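Local coordinates for protein NS6 protease (Murine norovirus 1, PDB 4ASH) that probably cleaves the viral polyprotein at specific sites, acting as a cysteine protease with a trypsin-like fold, at residues A[25-30]-A[58-63]; A[18-23]-A[71-76]; A[104-109]-A[117-122]. The protein carries 1 engineered substitution. All blocks are in the same frame, centred on the assembly; numbering follows the deposited sequence.

Contact 1: A[25-30]-A[58-63]; sequences HVFITA and LKYYFT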
ATOM      1  N   HIS A  25      -9.170   7.368  10.584  1.00 15.58           N
ATOM      2  CA  HIS A  25      -8.893   6.385  11.629  1.00 15.73           C
ATOM      3  C   HIS A  25      -7.927   5.287  11.186  1.00 19.40           C
ATOM      4  O   HIS A  25      -7.383   4.581  12.027  1.00 18.92           O
ATOM      5  CB  HIS A  25     -10.200   5.686  12.067  1.00 18.58           C
ATOM      6  CG  HIS A  25     -11.205   6.599  12.705  1.00 18.60           C
ATOM      7  ND1 HIS A  25     -11.391   6.664  14.070  1.00 19.65           N
ATOM      8  CD2 HIS A  25     -12.097   7.463  12.164  1.00 23.70           C
ATOM      9  CE1 HIS A  25     -12.340   7.543  14.345  1.00 20.65           C
ATOM     10  NE2 HIS A  25     -12.791   8.040  13.206  1.00 22.21           N
ATOM     11  N   VAL A  26      -7.736   5.117   9.879  1.00 16.24           N
ATOM     12  CA  VAL A  26      -7.045   3.925   9.380  1.00 13.54           C
ATOM     13  C   VAL A  26      -5.837   4.300   8.546  1.00 15.38           C
ATOM     14  O   VAL A  26      -5.949   5.042   7.571  1.00 16.50           O
ATOM     15  CB  VAL A  26      -7.978   3.001   8.543  1.00 13.44           C
ATOM     16  CG1 VAL A  26      -7.179   1.860   7.929  1.00 15.51           C
ATOM     17  CG2 VAL A  26      -9.094   2.433   9.406  1.00 18.64           C
ATOM     18  N   PHE A  27      -4.686   3.773   8.948  1.00 14.78           N
ATOM     19  CA  PHE A  27      -3.406   4.052   8.294  1.00 15.36           C
ATOM     20  C   PHE A  27      -2.776   2.728   7.902  1.00 14.96           C
ATOM     21  O   PHE A  27      -2.620   1.833   8.746  1.00 16.62           O
ATOM     22  CB  PHE A  27      -2.505   4.821   9.265  1.00 14.23           C
ATOM     23  CG  PHE A  27      -1.187   5.251   8.673  1.00 17.22           C
ATOM     24  CD1 PHE A  27      -1.117   6.350   7.829  1.00 15.84           C
ATOM     25  CD2 PHE A  27      -0.024   4.567   8.979  1.00 17.00           C
ATOM     26  CE1 PHE A  27       0.092   6.759   7.296  1.00 16.51           C
ATOM     27  CE2 PHE A  27       1.198   4.972   8.442  1.00 17.79           C
ATOM     28  CZ  PHE A  27       1.249   6.068   7.604  1.00 14.50           C
ATOM     29  N   ILE A  28      -2.436   2.585   6.620  1.00 14.24           N
ATOM     30  CA  ILE A  28      -1.844   1.347   6.128  1.00 11.90           C
ATOM     31  C   ILE A  28      -0.409   1.578   5.641  1.00 15.19           C
ATOM     32  O   ILE A  28      -0.067   2.671   5.180  1.00 15.06           O
ATOM     33  CB  ILE A  28      -2.690   0.691   5.008  1.00 14.79           C
ATOM     34  CG1 ILE A  28      -2.740   1.564   3.738  1.00 13.91           C
ATOM     35  CG2 ILE A  28      -4.082   0.349   5.546  1.00 15.29           C
ATOM     36  CD1 ILE A  28      -3.507   0.883   2.563  1.00 14.07           C
ATOM     37  N   THR A  29       0.422   0.545   5.751  1.00 12.91           N
ATOM     38  CA  THR A  29       1.824   0.662   5.351  1.00 12.67           C
ATOM     39  C   THR A  29       2.380  -0.738   5.069  1.00 15.25           C
ATOM     40  O   THR A  29       1.688  -1.742   5.229  1.00 15.82           O
ATOM     41  CB  THR A  29       2.669   1.371   6.452  1.00 16.49           C
ATOM     42  OG1 THR A  29       4.007   1.613   5.977  1.00 14.29           O
ATOM     43  CG2 THR A  29       2.744   0.523   7.704  1.00 18.44           C
ATOM     44  N   ALA A  30       3.639  -0.792   4.655  1.00 14.96           N
ATOM     45  CA  ALA A  30       4.355  -2.042   4.496  1.00 15.21           C
ATOM     46  C   ALA A  30       4.947  -2.429   5.846  1.00 16.21           C
ATOM     47  O   ALA A  30       5.642  -1.637   6.474  1.00 18.17           O
ATOM     48  CB  ALA A  30       5.462  -1.878   3.461  1.00 16.73           C
ATOM     49  N   LEU A  58       0.464  -3.931   6.770  1.00 15.31           N
ATOM     50  CA  LEU A  58       0.239  -3.533   8.153  1.00 17.06           C
ATOM     51  C   LEU A  58      -0.832  -2.443   8.245  1.00 16.77           C
ATOM     52  O   LEU A  58      -0.789  -1.459   7.505  1.00 17.78           O
ATOM     53  CB  LEU A  58       1.563  -3.045   8.752  1.00 21.11           C
ATOM     54  CG  LEU A  58       1.629  -2.833  10.257  1.00 26.91           C
ATOM     55  CD1 LEU A  58       1.396  -4.150  10.981  1.00 31.49           C
ATOM     56  CD2 LEU A  58       2.989  -2.255  10.618  1.00 27.02           C
ATOM     57  N   LYS A  59      -1.799  -2.621   9.145  1.00 19.08           N
ATOM     58  CA  LYS A  59      -2.875  -1.654   9.304  1.00 21.65           C
ATOM     59  C   LYS A  59      -2.981  -1.202  10.750  1.00 18.40           C
ATOM     60  O   LYS A  59      -3.026  -2.025  11.666  1.00 23.43           O
ATOM     61  CB  LYS A  59      -4.209  -2.251   8.835  1.00 22.79           C
ATOM     62  CG  LYS A  59      -5.425  -1.345   9.048  1.00 26.66           C
ATOM     63  CD  LYS A  59      -6.620  -1.833   8.245  1.00 34.13           C
ATOM     64  CE  LYS A  59      -7.112  -3.199   8.718  1.00 38.53           C
ATOM     65  NZ  LYS A  59      -7.629  -3.157  10.115  1.00 43.69           N
ATOM     66  N   TYR A  60      -3.025   0.111  10.938  1.00 16.89           N
ATOM     67  CA  TYR A  60      -3.239   0.718  12.244  1.00 16.87           C
ATOM     68  C   TYR A  60      -4.631   1.298  12.292  1.00 19.50           C
ATOM     69  O   TYR A  60      -5.043   1.990  11.359  1.00 17.97           O
ATOM     70  CB  TYR A  60      -2.257   1.872  12.453  1.00 19.44           C
ATOM     71  CG  TYR A  60      -0.812   1.469  12.499  1.00 19.28           C
ATOM     72  CD1 TYR A  60      -0.102   1.243  11.329  1.00 21.89           C
ATOM     73  CD2 TYR A  60      -0.144   1.364  13.704  1.00 18.29           C
ATOM     74  CE1 TYR A  60       1.241   0.889  11.362  1.00 24.75           C
ATOM     75  CE2 TYR A  60       1.200   1.012  13.747  1.00 23.40           C
ATOM     76  CZ  TYR A  60       1.882   0.776  12.572  1.00 23.11           C
ATOM     77  OH  TYR A  60       3.225   0.446  12.603  1.00 23.24           O
ATOM     78  N   TYR A  61      -5.356   1.011  13.369  1.00 18.84           N
ATOM     79  CA  TYR A  61      -6.659   1.616  13.583  1.00 20.28           C
ATOM     80  C   TYR A  61      -6.659   2.465  14.854  1.00 19.85           C
ATOM     81  O   TYR A  61      -6.347   1.975  15.943  1.00 22.98           O
ATOM     82  CB  TYR A  61      -7.762   0.548  13.653  1.00 19.00           C
ATOM     83  CG  TYR A  61      -9.078   1.138  14.127  1.00 20.47           C
ATOM     84  CD1 TYR A  61      -9.891   1.857  13.258  1.00 19.29           C
ATOM     85  CD2 TYR A  61      -9.468   1.035  15.454  1.00 26.70           C
ATOM     86  CE1 TYR A  61     -11.080   2.437  13.694  1.00 22.61           C
ATOM     87  CE2 TYR A  61     -10.656   1.607  15.899  1.00 27.15           C
ATOM     88  CZ  TYR A  61     -11.455   2.303  15.016  1.00 25.44           C
ATOM     89  OH  TYR A  61     -12.637   2.860  15.454  1.00 25.86           O
ATOM     90  N   PHE A  62      -7.022   3.735  14.705  1.00 18.31           N
ATOM     91  CA  PHE A  62      -7.034   4.682  15.812  1.00 20.88           C
ATOM     92  C   PHE A  62      -8.467   4.915  16.264  1.00 22.55           C
ATOM     93  O   PHE A  62      -9.312   5.318  15.470  1.00 22.14           O
ATOM     94  CB  PHE A  62      -6.391   6.008  15.382  1.00 19.99           C
ATOM     95  CG  PHE A  62      -4.937   5.884  15.017  1.00 19.52           C
ATOM     96  CD1 PHE A  62      -4.564   5.469  13.746  1.00 20.21           C
ATOM     97  CD2 PHE A  62      -3.943   6.181  15.945  1.00 20.26           C
ATOM     98  CE1 PHE A  62      -3.226   5.347  13.394  1.00 17.70           C
ATOM     99  CE2 PHE A  62      -2.610   6.056  15.605  1.00 18.23           C
ATOM    100  CZ  PHE A  62      -2.252   5.633  14.331  1.00 19.52           C
ATOM    101  N   THR A  63      -8.732   4.657  17.541  1.00 24.69           N
ATOM    102  CA  THR A  63     -10.062   4.859  18.110  1.00 28.85           C
ATOM    103  C   THR A  63     -10.578   6.275  17.861  1.00 24.44           C
ATOM    104  O   THR A  63     -11.746   6.478  17.499  1.00 23.21           O
ATOM    105  CB  THR A  63     -10.054   4.582  19.618  1.00 35.52           C
ATOM    106  OG1 THR A  63      -9.544   3.262  19.850  1.00 42.14           O
ATOM    107  CG2 THR A  63     -11.466   4.674  20.171  1.00 37.70           C
TER
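H25 and F62 meet twice at one end of this antiparallel strand pair. The backbone O of H25 accepts from F62 N at 2.8 Å. In return, ND1 of the H25 ring donates to F62 O, also at 2.8 Å. That acceptor lies close to the imidazole plane, and the N-H arrives nearly along the C=O axis. With CG anti to its carbonyl carbon (chi1 -64°), the H25 ring extends past F62 to T63, where CE1 comes 3.4 Å from T63 O. The Y61 ring is almost parallel to the imidazole, at 16°, but is slid so far aside that they barely overlap. Y61 touches H25 through CE1, 3.7 Å from CB.

Further along, F27 pairs with Y60, and T29 with L58, each through two backbone bonds. V26, I28, K59 and Y61 share one face of the sheet. There the alkyl chain of K59 crosses V26, CD to CG1 3.7 Å, before its bent end leads away. On the other face F27 and Y60 run side by side, CD2 to CD1 4.1 Å. The T29 methyl, CG2, sits 3.9 Å from L58 CB and also meets the Y60 ring edge.

W21, F14 and F42 pack round the F27 ring, and T29 OG1 is bonded to W18 O. The strand pair 26-30 and 57-62 is part of the N-terminal beta-barrel of a chymotrypsin-like protease. The chemistry implies a proton on ND1 of H25. The ring N-H takes the place of the backbone N-H in the last rung, because H25 N is bonded to S23 OG.

Contact 2: A[18-23]-A[71-76]; sequences WGFWVS and PAMVLE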
ATOM      1  N   TRP A  18       6.812   4.785   3.678  1.00 14.87           N
ATOM      2  CA  TRP A  18       5.640   5.641   3.605  1.00 13.40           C
ATOM      3  C   TRP A  18       4.432   4.859   4.085  1.00 13.45           C
ATOM      4  O   TRP A  18       4.500   3.641   4.243  1.00 15.73           O
ATOM      5  CB  TRP A  18       5.407   6.081   2.164  1.00 13.71           C
ATOM      6  CG  TRP A  18       6.589   6.810   1.631  1.00 13.12           C
ATOM      7  CD1 TRP A  18       7.706   6.255   1.095  1.00 13.85           C
ATOM      8  CD2 TRP A  18       6.778   8.221   1.608  1.00 16.82           C
ATOM      9  NE1 TRP A  18       8.600   7.248   0.735  1.00 15.25           N
ATOM     10  CE2 TRP A  18       8.041   8.463   1.040  1.00 16.64           C
ATOM     11  CE3 TRP A  18       5.996   9.313   2.010  1.00 15.56           C
ATOM     12  CZ2 TRP A  18       8.541   9.747   0.865  1.00 17.03           C
ATOM     13  CZ3 TRP A  18       6.495  10.587   1.830  1.00 16.04           C
ATOM     14  CH2 TRP A  18       7.755  10.790   1.264  1.00 18.84           C
ATOM     15  N   GLY A  19       3.336   5.568   4.328  1.00 14.14           N
ATOM     16  CA  GLY A  19       2.053   4.924   4.581  1.00 15.92           C
ATOM     17  C   GLY A  19       0.940   5.812   4.049  1.00 16.94           C
ATOM     18  O   GLY A  19       1.209   6.916   3.538  1.00 15.59           O
ATOM     19  N   PHE A  20      -0.302   5.350   4.186  1.00 13.67           N
ATOM     20  CA  PHE A  20      -1.450   5.984   3.548  1.00 14.22           C
ATOM     21  C   PHE A  20      -2.641   5.986   4.482  1.00 13.21           C
ATOM     22  O   PHE A  20      -3.004   4.937   5.040  1.00 15.07           O
ATOM     23  CB  PHE A  20      -1.820   5.210   2.280  1.00 14.05           C
ATOM     24  CG  PHE A  20      -2.951   5.819   1.489  1.00 13.13           C
ATOM     25  CD1 PHE A  20      -2.764   6.998   0.783  1.00 16.20           C
ATOM     26  CD2 PHE A  20      -4.202   5.209   1.444  1.00 16.27           C
ATOM     27  CE1 PHE A  20      -3.784   7.551   0.039  1.00 20.70           C
ATOM     28  CE2 PHE A  20      -5.228   5.762   0.703  1.00 17.01           C
ATOM     29  CZ  PHE A  20      -5.030   6.924   0.001  1.00 20.61           C
ATOM     30  N   TRP A  21      -3.253   7.157   4.657  1.00 13.58           N
ATOM     31  CA  TRP A  21      -4.507   7.249   5.403  1.00 13.00           C
ATOM     32  C   TRP A  21      -5.695   6.834   4.563  1.00 13.42           C
ATOM     33  O   TRP A  21      -6.123   7.565   3.671  1.00 15.66           O
ATOM     34  CB  TRP A  21      -4.725   8.681   5.918  1.00 15.23           C
ATOM     35  CG  TRP A  21      -3.746   9.061   6.962  1.00 15.73           C
ATOM     36  CD1 TRP A  21      -2.605   9.796   6.786  1.00 16.35           C
ATOM     37  CD2 TRP A  21      -3.777   8.693   8.345  1.00 13.45           C
ATOM     38  NE1 TRP A  21      -1.936   9.922   7.982  1.00 17.63           N
ATOM     39  CE2 TRP A  21      -2.630   9.248   8.955  1.00 19.56           C
ATOM     40  CE3 TRP A  21      -4.658   7.937   9.127  1.00 14.88           C
ATOM     41  CZ2 TRP A  21      -2.344   9.079  10.311  1.00 15.96           C
ATOM     42  CZ3 TRP A  21      -4.373   7.770  10.475  1.00 17.47           C
ATOM     43  CH2 TRP A  21      -3.228   8.330  11.053  1.00 15.52           C
ATOM     44  N   VAL A  22      -6.222   5.645   4.847  1.00 13.34           N
ATOM     45  CA  VAL A  22      -7.434   5.172   4.184  1.00 16.21           C
ATOM     46  C   VAL A  22      -8.631   5.982   4.682  1.00 17.10           C
ATOM     47  O   VAL A  22      -9.581   6.238   3.938  1.00 17.16           O
ATOM     48  CB  VAL A  22      -7.661   3.682   4.467  1.00 16.14           C
ATOM     49  CG1 VAL A  22      -8.952   3.181   3.789  1.00 16.83           C
ATOM     50  CG2 VAL A  22      -6.476   2.885   3.957  1.00 16.68           C
ATOM     51  N   SER A  23      -8.573   6.390   5.944  1.00 17.36           N
ATOM     52  CA  SER A  23      -9.605   7.231   6.535  1.00 17.93           C
ATOM     53  C   SER A  23      -8.948   8.017   7.632  1.00 16.09           C
ATOM     54  O   SER A  23      -7.755   7.881   7.857  1.00 18.08           O
ATOM     55  CB  SER A  23     -10.710   6.380   7.154  1.00 20.23           C
ATOM     56  OG  SER A  23     -10.233   5.697   8.309  1.00 19.36           O
ATOM     57  N   PRO A  71     -11.926  12.205   4.061  1.00 25.06           N
ATOM     58  CA  PRO A  71     -13.046  11.264   3.988  1.00 25.45           C
ATOM     59  C   PRO A  71     -12.552   9.825   3.858  1.00 21.53           C
ATOM     60  O   PRO A  71     -11.497   9.566   3.269  1.00 22.77           O
ATOM     61  CB  PRO A  71     -13.768  11.691   2.711  1.00 29.24           C
ATOM     62  CG  PRO A  71     -12.691  12.256   1.856  1.00 32.08           C
ATOM     63  CD  PRO A  71     -11.729  12.943   2.802  1.00 27.61           C
ATOM     64  N   ALA A  72     -13.311   8.882   4.407  1.00 20.61           N
ATOM     65  CA  ALA A  72     -12.957   7.464   4.278  1.00 19.87           C
ATOM     66  C   ALA A  72     -13.000   7.017   2.827  1.00 22.54           C
ATOM     67  O   ALA A  72     -13.878   7.440   2.065  1.00 23.49           O
ATOM     68  CB  ALA A  72     -13.905   6.598   5.108  1.00 23.20           C
ATOM     69  N   MET A  73     -12.055   6.142   2.473  1.00 18.34           N
ATOM     70  CA  MET A  73     -11.969   5.506   1.155  1.00 18.54           C
ATOM     71  C   MET A  73     -12.148   4.019   1.309  1.00 18.52           C
ATOM     72  O   MET A  73     -11.947   3.467   2.394  1.00 24.51           O
ATOM     73  CB  MET A  73     -10.579   5.722   0.553  1.00 22.76           C
ATOM     74  CG  MET A  73     -10.395   7.020  -0.164  1.00 29.47           C
ATOM     75  SD  MET A  73      -8.665   7.148  -0.662  1.00 27.43           S
ATOM     76  CE  MET A  73      -8.484   5.800  -1.816  1.00 21.61           C
ATOM     77  N   VAL A  74     -12.545   3.367   0.221  1.00 19.38           N
ATOM     78  CA  VAL A  74     -12.651   1.922   0.186  1.00 20.49           C
ATOM     79  C   VAL A  74     -11.260   1.291   0.134  1.00 18.46           C
ATOM     80  O   VAL A  74     -10.423   1.695  -0.670  1.00 19.74           O
ATOM     81  CB  VAL A  74     -13.423   1.485  -1.063  1.00 18.44           C
ATOM     82  CG1 VAL A  74     -13.335  -0.012  -1.258  1.00 20.05           C
ATOM     83  CG2 VAL A  74     -14.878   1.920  -0.957  1.00 23.98           C
ATOM     84  N   LEU A  75     -11.022   0.318   1.007  1.00 20.89           N
ATOM     85  CA  LEU A  75      -9.837  -0.533   0.904  1.00 20.85           C
ATOM     86  C   LEU A  75     -10.268  -1.902   0.383  1.00 22.47           C
ATOM     87  O   LEU A  75     -11.068  -2.596   1.019  1.00 22.15           O
ATOM     88  CB  LEU A  75      -9.164  -0.680   2.272  1.00 24.80           C
ATOM     89  CG  LEU A  75      -8.044  -1.714   2.408  1.00 24.56           C
ATOM     90  CD1 LEU A  75      -6.876  -1.369   1.499  1.00 23.62           C
ATOM     91  CD2 LEU A  75      -7.591  -1.813   3.856  1.00 26.69           C
ATOM     92  N   GLU A  76      -9.750  -2.269  -0.787  1.00 19.80           N
ATOM     93  CA  GLU A  76      -9.999  -3.583  -1.377  1.00 19.62           C
ATOM     94  C   GLU A  76      -8.820  -4.520  -1.168  1.00 21.02           C
ATOM     95  O   GLU A  76      -7.707  -4.077  -0.935  1.00 21.89           O
ATOM     96  CB  GLU A  76     -10.297  -3.438  -2.869  1.00 20.20           C
ATOM     97  CG  GLU A  76     -11.742  -3.009  -3.138  1.00 29.78           C
ATOM     98  CD  GLU A  76     -12.083  -2.959  -4.619  1.00 49.48           C
ATOM     99  OE1 GLU A  76     -11.174  -3.155  -5.458  1.00 50.71           O
ATOM    100  OE2 GLU A  76     -13.266  -2.721  -4.944  1.00 54.83           O
TER
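The F20 ring meets M73 at its edge. The sulfur SD lies near the ring plane, 83° off the ring normal, and is 3.7 Å from CZ. The methyl CE follows at 4.1 Å from the same CZ, so the end of M73 rests against the outer rim of the phenyl group. This is an edge-on Met-aromatic contact. The M73 chain runs extended as far as SD and then bends at chi3 (64°), which puts CE beside the ring. V155 of strand 152-162 touches both F20 and M73.

In the chymotrypsin-like fold this is where the end of a strand of the first barrel meets the chain passing on to the second. The backbones share one hydrogen bond, M73 N to V22 O at 2.9 Å. The V22 side chain has CG1 anti to its own N (chi1 179°), and this branch lies 3.3 Å from M73 O. It also meets L75, CG1 to CB 4.2 Å.

Past V22 the packing is lighter. S23 CB touches A72 CB at 3.8 Å, while S23 OG turns to the backbone N of H25. R10 reaches both segments, bonding to W21 O and P71 O.

Contact 3: A[104-109]-A[117-122]; sequences GSQAAI and HGQTGM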
ATOM      1  N   GLY A 104      -1.546  -7.526 -12.095  1.00 22.31           N
ATOM      2  CA  GLY A 104      -1.532  -8.912 -12.531  1.00 25.07           C
ATOM      3  C   GLY A 104      -2.216  -9.827 -11.535  1.00 21.75           C
ATOM      4  O   GLY A 104      -3.233  -9.482 -10.950  1.00 23.30           O
ATOM      5  N   SER A 105      -1.665 -11.019 -11.344  1.00 22.95           N
ATOM      6  CA  SER A 105      -2.336 -11.994 -10.495  1.00 21.43           C
ATOM      7  C   SER A 105      -2.007 -11.814  -9.031  1.00 20.57           C
ATOM      8  O   SER A 105      -0.920 -11.331  -8.675  1.00 21.82           O
ATOM      9  CB  SER A 105      -1.963 -13.430 -10.911  1.00 29.94           C
ATOM     10  OG  SER A 105      -1.884 -13.565 -12.317  1.00 39.83           O
ATOM     11  N   GLN A 106      -2.944 -12.216  -8.181  1.00 20.11           N
ATOM     12  CA  GLN A 106      -2.691 -12.310  -6.754  1.00 18.56           C
ATOM     13  C   GLN A 106      -2.032 -13.648  -6.447  1.00 24.43           C
ATOM     14  O   GLN A 106      -2.357 -14.662  -7.063  1.00 32.38           O
ATOM     15  CB  GLN A 106      -3.995 -12.143  -5.964  1.00 24.40           C
ATOM     16  CG  GLN A 106      -4.655 -10.789  -6.179  1.00 24.57           C
ATOM     17  CD  GLN A 106      -5.937 -10.617  -5.383  1.00 37.55           C
ATOM     18  OE1 GLN A 106      -6.112 -11.216  -4.325  1.00 45.98           O
ATOM     19  NE2 GLN A 106      -6.846  -9.802  -5.901  1.00 43.68           N
ATOM     20  N   ALA A 107      -1.097 -13.645  -5.503  1.00 18.44           N
ATOM     21  CA  ALA A 107      -0.399 -14.857  -5.102  1.00 21.59           C
ATOM     22  C   ALA A 107       0.379 -14.610  -3.818  1.00 21.93           C
ATOM     23  O   ALA A 107       0.510 -13.463  -3.370  1.00 23.18           O
ATOM     24  CB  ALA A 107       0.538 -15.336  -6.215  1.00 24.47           C
ATOM     25  N   ALA A 108       0.851 -15.693  -3.209  1.00 21.62           N
ATOM     26  CA  ALA A 108       1.754 -15.622  -2.073  1.00 22.37           C
ATOM     27  C   ALA A 108       3.156 -15.650  -2.649  1.00 21.24           C
ATOM     28  O   ALA A 108       3.584 -16.650  -3.247  1.00 22.40           O
ATOM     29  CB  ALA A 108       1.536 -16.789  -1.134  1.00 22.69           C
ATOM     30  N   ILE A 109       3.857 -14.538  -2.495  1.00 19.41           N
ATOM     31  CA  ILE A 109       5.110 -14.308  -3.201  1.00 19.43           C
ATOM     32  C   ILE A 109       6.257 -14.316  -2.207  1.00 21.67           C
ATOM     33  O   ILE A 109       6.198 -13.663  -1.176  1.00 22.30           O
ATOM     34  CB  ILE A 109       5.054 -12.946  -3.916  1.00 23.01           C
ATOM     35  CG1 ILE A 109       3.958 -12.971  -4.985  1.00 31.48           C
ATOM     36  CG2 ILE A 109       6.407 -12.587  -4.525  1.00 22.80           C
ATOM     37  CD1 ILE A 109       3.251 -11.646  -5.164  1.00 32.39           C
ATOM     38  N   HIS A 117       1.578 -11.913   0.893  1.00 21.17           N
ATOM     39  CA  HIS A 117       0.329 -12.050   0.167  1.00 19.03           C
ATOM     40  C   HIS A 117       0.123 -10.744  -0.560  1.00 19.24           C
ATOM     41  O   HIS A 117       0.078  -9.683   0.056  1.00 21.30           O
ATOM     42  CB  HIS A 117      -0.832 -12.306   1.124  1.00 21.67           C
ATOM     43  CG  HIS A 117      -0.572 -13.416   2.088  1.00 32.12           C
ATOM     44  ND1 HIS A 117      -0.533 -14.736   1.701  1.00 36.96           N
ATOM     45  CD2 HIS A 117      -0.318 -13.402   3.417  1.00 40.86           C
ATOM     46  CE1 HIS A 117      -0.280 -15.493   2.754  1.00 47.95           C
ATOM     47  NE2 HIS A 117      -0.144 -14.708   3.808  1.00 47.26           N
ATOM     48  N   GLY A 118       0.032 -10.793  -1.879  1.00 20.21           N
ATOM     49  CA  GLY A 118      -0.087  -9.551  -2.614  1.00 22.09           C
ATOM     50  C   GLY A 118      -0.503  -9.740  -4.049  1.00 29.03           C
ATOM     51  O   GLY A 118      -1.012 -10.794  -4.431  1.00 27.65           O
ATOM     52  N   GLN A 119      -0.284  -8.704  -4.846  1.00 17.74           N
ATOM     53  CA  GLN A 119      -0.657  -8.736  -6.241  1.00 18.82           C
ATOM     54  C   GLN A 119       0.518  -8.252  -7.055  1.00 18.05           C
ATOM     55  O   GLN A 119       1.140  -7.241  -6.725  1.00 18.72           O
ATOM     56  CB  GLN A 119      -1.886  -7.863  -6.500  1.00 19.40           C
ATOM     57  CG  GLN A 119      -2.543  -8.146  -7.848  1.00 19.36           C
ATOM     58  CD  GLN A 119      -3.953  -7.601  -7.951  1.00 19.59           C
ATOM     59  OE1 GLN A 119      -4.498  -7.052  -6.988  1.00 24.45           O
ATOM     60  NE2 GLN A 119      -4.559  -7.760  -9.123  1.00 19.27           N
ATOM     61  N   THR A 120       0.835  -8.977  -8.119  1.00 19.04           N
ATOM     62  CA  THR A 120       1.911  -8.539  -8.996  1.00 16.40           C
ATOM     63  C   THR A 120       1.410  -7.390  -9.858  1.00 20.95           C
ATOM     64  O   THR A 120       0.204  -7.174  -9.987  1.00 19.16           O
ATOM     65  CB  THR A 120       2.383  -9.676  -9.928  1.00 23.11           C
ATOM     66  OG1 THR A 120       1.299 -10.059 -10.774  1.00 25.21           O
ATOM     67  CG2 THR A 120       2.836 -10.873  -9.114  1.00 25.63           C
ATOM     68  N   GLY A 121       2.343  -6.644 -10.433  1.00 19.56           N
ATOM     69  CA  GLY A 121       1.998  -5.552 -11.315  1.00 21.30           C
ATOM     70  C   GLY A 121       3.097  -5.309 -12.326  1.00 20.55           C
ATOM     71  O   GLY A 121       4.262  -5.636 -12.087  1.00 22.51           O
ATOM     72  N   MET A 122       2.717  -4.744 -13.463  1.00 19.08           N
ATOM     73  CA  MET A 122       3.686  -4.401 -14.501  1.00 23.00           C
ATOM     74  C   MET A 122       3.682  -2.897 -14.718  1.00 21.70           C
ATOM     75  O   MET A 122       2.683  -2.331 -15.156  1.00 21.96           O
ATOM     76  CB  MET A 122       3.329  -5.133 -15.804  1.00 26.40           C
ATOM     77  CG  MET A 122       4.230  -4.817 -16.988  1.00 28.48           C
ATOM     78  SD  MET A 122       3.642  -5.547 -18.543  1.00 44.64           S
ATOM     79  CE  MET A 122       2.097  -4.670 -18.782  1.00 60.35           C
TER
HETATM   80  O   HOH W   1       1.138 -11.617 -12.629  0.50 41.18           O
HETATM   81  O   HOH W   2      -3.425 -11.398  -2.698  1.00 49.64           O
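Q119 and G104 form the tight part of this contact. The Q119 side chain is extended, with CG anti to its backbone N (chi1 -165°), and its NE2 donates to G104 O at 2.8 Å. The acceptor lies close to the amide plane. OE1 of the same amide takes the backbone N-H of C79, so both ends are held and its flip is fixed. G104 N also bonds to T120 O at 2.8 Å, while T120 N bonds to S105 O at 3.0 Å. G104 and S105 thus face the single residue T120, a beta bulge. The CG of Q106 presses on the Q119 amide, 3.7 Å from CD.

The solvent side is looser. A water donates to Q106 OE1 (3.1 Å) and G118 O (3.0 Å). S105, in the bulge, is exposed, and its OG bonds to E81. At the far end A108 CB only approaches the H117 ring, 4.1 Å from ND1, but A107 and G118 stay paired by two backbone bonds.

I109 CD1 meets T120 CG2 at 4.0 Å, and both side chains also touch I170. No helices flank the contact. The strands form a long hairpin in the second barrel, with 84-90 beside 96-111 and 168-172 beside 114-123.

Contacts 1 and 2 adjoin, with centres 8 Å apart. Strands 17-21 and 26-30 are neighbours in one sheet, joined by F20 N to I28 O at 2.9 Å. Contact 3 lies across the molecule in the other sheet, its centre about 22 Å from that of contact 1 and 20 Å from that of contact 2. Strand 74-75 of contact 2 belongs to that same sheet. As in related proteases, the active site probably lies between the barrels. W18 is backbone-bonded to A141, which probably replaces the nucleophilic cysteine as the engineered residue.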